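Local coordinates for protein dihydropteroate synthase (Mycobacterium smegmatis, PDB 6OMZ) that probably catalyses the condensation of para-aminobenzoate with 6-hydroxymethyl-7,8-dihydropterin diphosphate to give 7,8-dihydropteroate, a precursor of folates, at residues 99-102 with 107-110. The protein carries 1 engineered substitution. Numbering follows the deposited sequence.
Sequences ISID and DVAR. With PMM (pterin-6-yl-methyl-monophosphate), chain D.
Ile101 carries its side of this small, wholly apolar contact, its two branches meeting Val108 and Ala109 at different points. CG1 lies anti to the backbone N (chi1 172°), and the chain then bends at chi2 (69°), bringing the tip CD1 to 4.5 Å from Val108 CG1, methyl against methyl. The CG2 branch instead faces the helix backbone: its nearest atom there is Ala109 CA, with CG2 and CA 4.4 Å apart. Ala109 CB lies slightly farther off, 4.7 Å from Ile101 CG2. No hydrogen bond links the two segments, which bury 99 Å² between them, and these spacings describe a light touch of hydrocarbon groups within a buried layer.

The outer side of the helix is quite different. Asp107 and Arg110 are exposed and take no part in the packing; Arg110 points away from the strand. In one of the two conformers of Arg110, its NH2 makes a 3.0 Å salt bridge with Asp107 OD1, one turn back. This surface bridge is tentative for that reason, and because Arg110 also touches a crystal neighbour. Across the strand from the helix, Asp102 serves the ligand pocket. Its OD2 lies 2.8 Å from PMM N8, the carboxylate being swung beside the main-chain carbonyl carbon by a chi1 of -176°, and the same oxygen forms a salt bridge with Arg269. Ser100 OG is hydrogen-bonded to Asp63 on the adjacent strand.

The arrangement is the first half of a beta-alpha-beta unit in the TIM barrel of a pterin-binding enzyme. Strand 98-102 runs between strands 61-65 and 119-122, and helix 106-114 packs outside the barrel, where Val85 of helix 78-93 and Val120 of strand 119-122 also touch Ile101.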
loop_
_atom_site.group_PDB
_atom_site.type_symbol
_atom_site.label_atom_id
_atom_site.label_comp_id
_atom_site.label_asym_id
_atom_site.label_seq_id
_atom_site.Cartn_x
_atom_site.Cartn_y
_atom_site.Cartn_z
ATOM N N ILE A 99 5.234 10.346 -5.754
ATOM C CA ILE A 99 4.955 10.178 -4.333
ATOM C C ILE A 99 3.474 9.905 -4.139
ATOM O O ILE A 99 2.630 10.644 -4.659
ATOM C CB ILE A 99 5.363 11.427 -3.532
ATOM C CG1 ILE A 99 6.878 11.637 -3.616
ATOM C CG2 ILE A 99 4.903 11.304 -2.066
ATOM C CD1 ILE A 99 7.288 13.030 -3.248
ATOM N N SER A 100 3.155 8.866 -3.373
ATOM C CA SER A 100 1.792 8.659 -2.910
ATOM C C SER A 100 1.710 9.005 -1.431
ATOM O O SER A 100 2.659 8.757 -0.676
ATOM C CB SER A 100 1.325 7.223 -3.152
ATOM O OG SER A 100 2.165 6.286 -2.524
ATOM N N ILE A 101 0.585 9.598 -1.028
ATOM C CA ILE A 101 0.290 9.890 0.373
ATOM C C ILE A 101 -0.628 8.793 0.919
ATOM O O ILE A 101 -1.738 8.582 0.412
ATOM C CB ILE A 101 -0.343 11.284 0.545
ATOM C CG1 ILE A 101 -0.836 11.493 1.997
ATOM C CG2 ILE A 101 -1.493 11.519 -0.452
ATOM C CD1 ILE A 101 0.316 11.603 3.038
ATOM N N ASP A 102 -0.158 8.085 1.947
ATOM C CA ASP A 102 -0.911 7.018 2.608
ATOM C C ASP A 102 -1.708 7.679 3.729
ATOM O O ASP A 102 -1.203 7.898 4.832
ATOM C CB ASP A 102 0.048 5.947 3.127
ATOM C CG ASP A 102 -0.658 4.743 3.740
ATOM O OD1 ASP A 102 -1.858 4.818 4.103
ATOM O OD2 ASP A 102 0.009 3.694 3.857
ATOM N N ASP A 107 -8.340 16.048 4.504
ATOM C CA ASP A 107 -7.566 17.269 4.687
ATOM C C ASP A 107 -6.075 16.974 4.615
ATOM O O ASP A 107 -5.296 17.781 4.083
ATOM C CB ASP A 107 -7.926 17.936 6.024
ATOM C CG ASP A 107 -9.307 18.576 6.027
ATOM O OD1 ASP A 107 -9.976 18.628 4.969
ATOM O OD2 ASP A 107 -9.723 19.040 7.114
ATOM N N VAL A 108 -5.658 15.805 5.116
ATOM C CA VAL A 108 -4.261 15.403 5.016
ATOM C C VAL A 108 -3.877 15.136 3.562
ATOM O O VAL A 108 -2.816 15.576 3.100
ATOM C CB VAL A 108 -3.994 14.179 5.913
ATOM C CG1 VAL A 108 -2.582 13.675 5.712
ATOM C CG2 VAL A 108 -4.227 14.532 7.373
ATOM N N ALA A 109 -4.727 14.416 2.818
ATOM C CA ALA A 109 -4.483 14.192 1.396
ATOM C C ALA A 109 -4.309 15.513 0.660
ATOM O O ALA A 109 -3.387 15.675 -0.145
ATOM C CB ALA A 109 -5.639 13.395 0.780
ATOM N N ARG A 110 -5.197 16.473 0.927
ATOM C CA ARG A 110 -5.110 17.757 0.245
ATOM C C ARG A 110 -3.782 18.449 0.539
ATOM O O ARG A 110 -3.126 18.957 -0.377
ATOM C CB ARG A 110 -6.294 18.643 0.644
ATOM C CG ARG A 110 -6.458 19.859 -0.240
ATOM C CD ARG A 110 -7.829 20.498 -0.078
ATOM N NE ARG A 110 -8.089 20.893 1.300
ATOM C CZ ARG A 110 -9.156 20.519 1.999
ATOM N NH1 ARG A 110 -10.079 19.740 1.446
ATOM N NH2 ARG A 110 -9.306 20.935 3.250
HETATM N N5 PMM D . -0.718 -1.749 4.272
HETATM C C6 PMM D . -0.432 -0.827 5.211
HETATM C C7 PMM D . -0.537 0.524 4.930
HETATM N N8 PMM D . -0.947 1.024 3.758
HETATM N N1 PMM D . -1.727 0.624 1.666
HETATM C C2 PMM D . -2.099 -0.226 0.712
HETATM N N2 PMM D . -2.610 0.244 -0.429
HETATM N N3 PMM D . -2.013 -1.583 0.847
HETATM C C4 PMM D . -1.552 -2.238 1.969
HETATM O O4 PMM D . -1.483 -3.462 2.002
HETATM C C4A PMM D . -1.147 -1.336 3.067
HETATM C C8A PMM D . -1.255 0.092 2.845
HETATM C C9 PMM D . -0.111 -1.336 6.586
HETATM O O10 PMM D . 1.179 -2.002 6.572
HETATM P PA PMM D . 2.636 -1.349 6.908
HETATM O O1P PMM D . 3.610 -2.448 6.686
HETATM O O2P PMM D . 2.884 -0.171 5.964
HETATM O O3P PMM D . 2.620 -0.851 8.347
#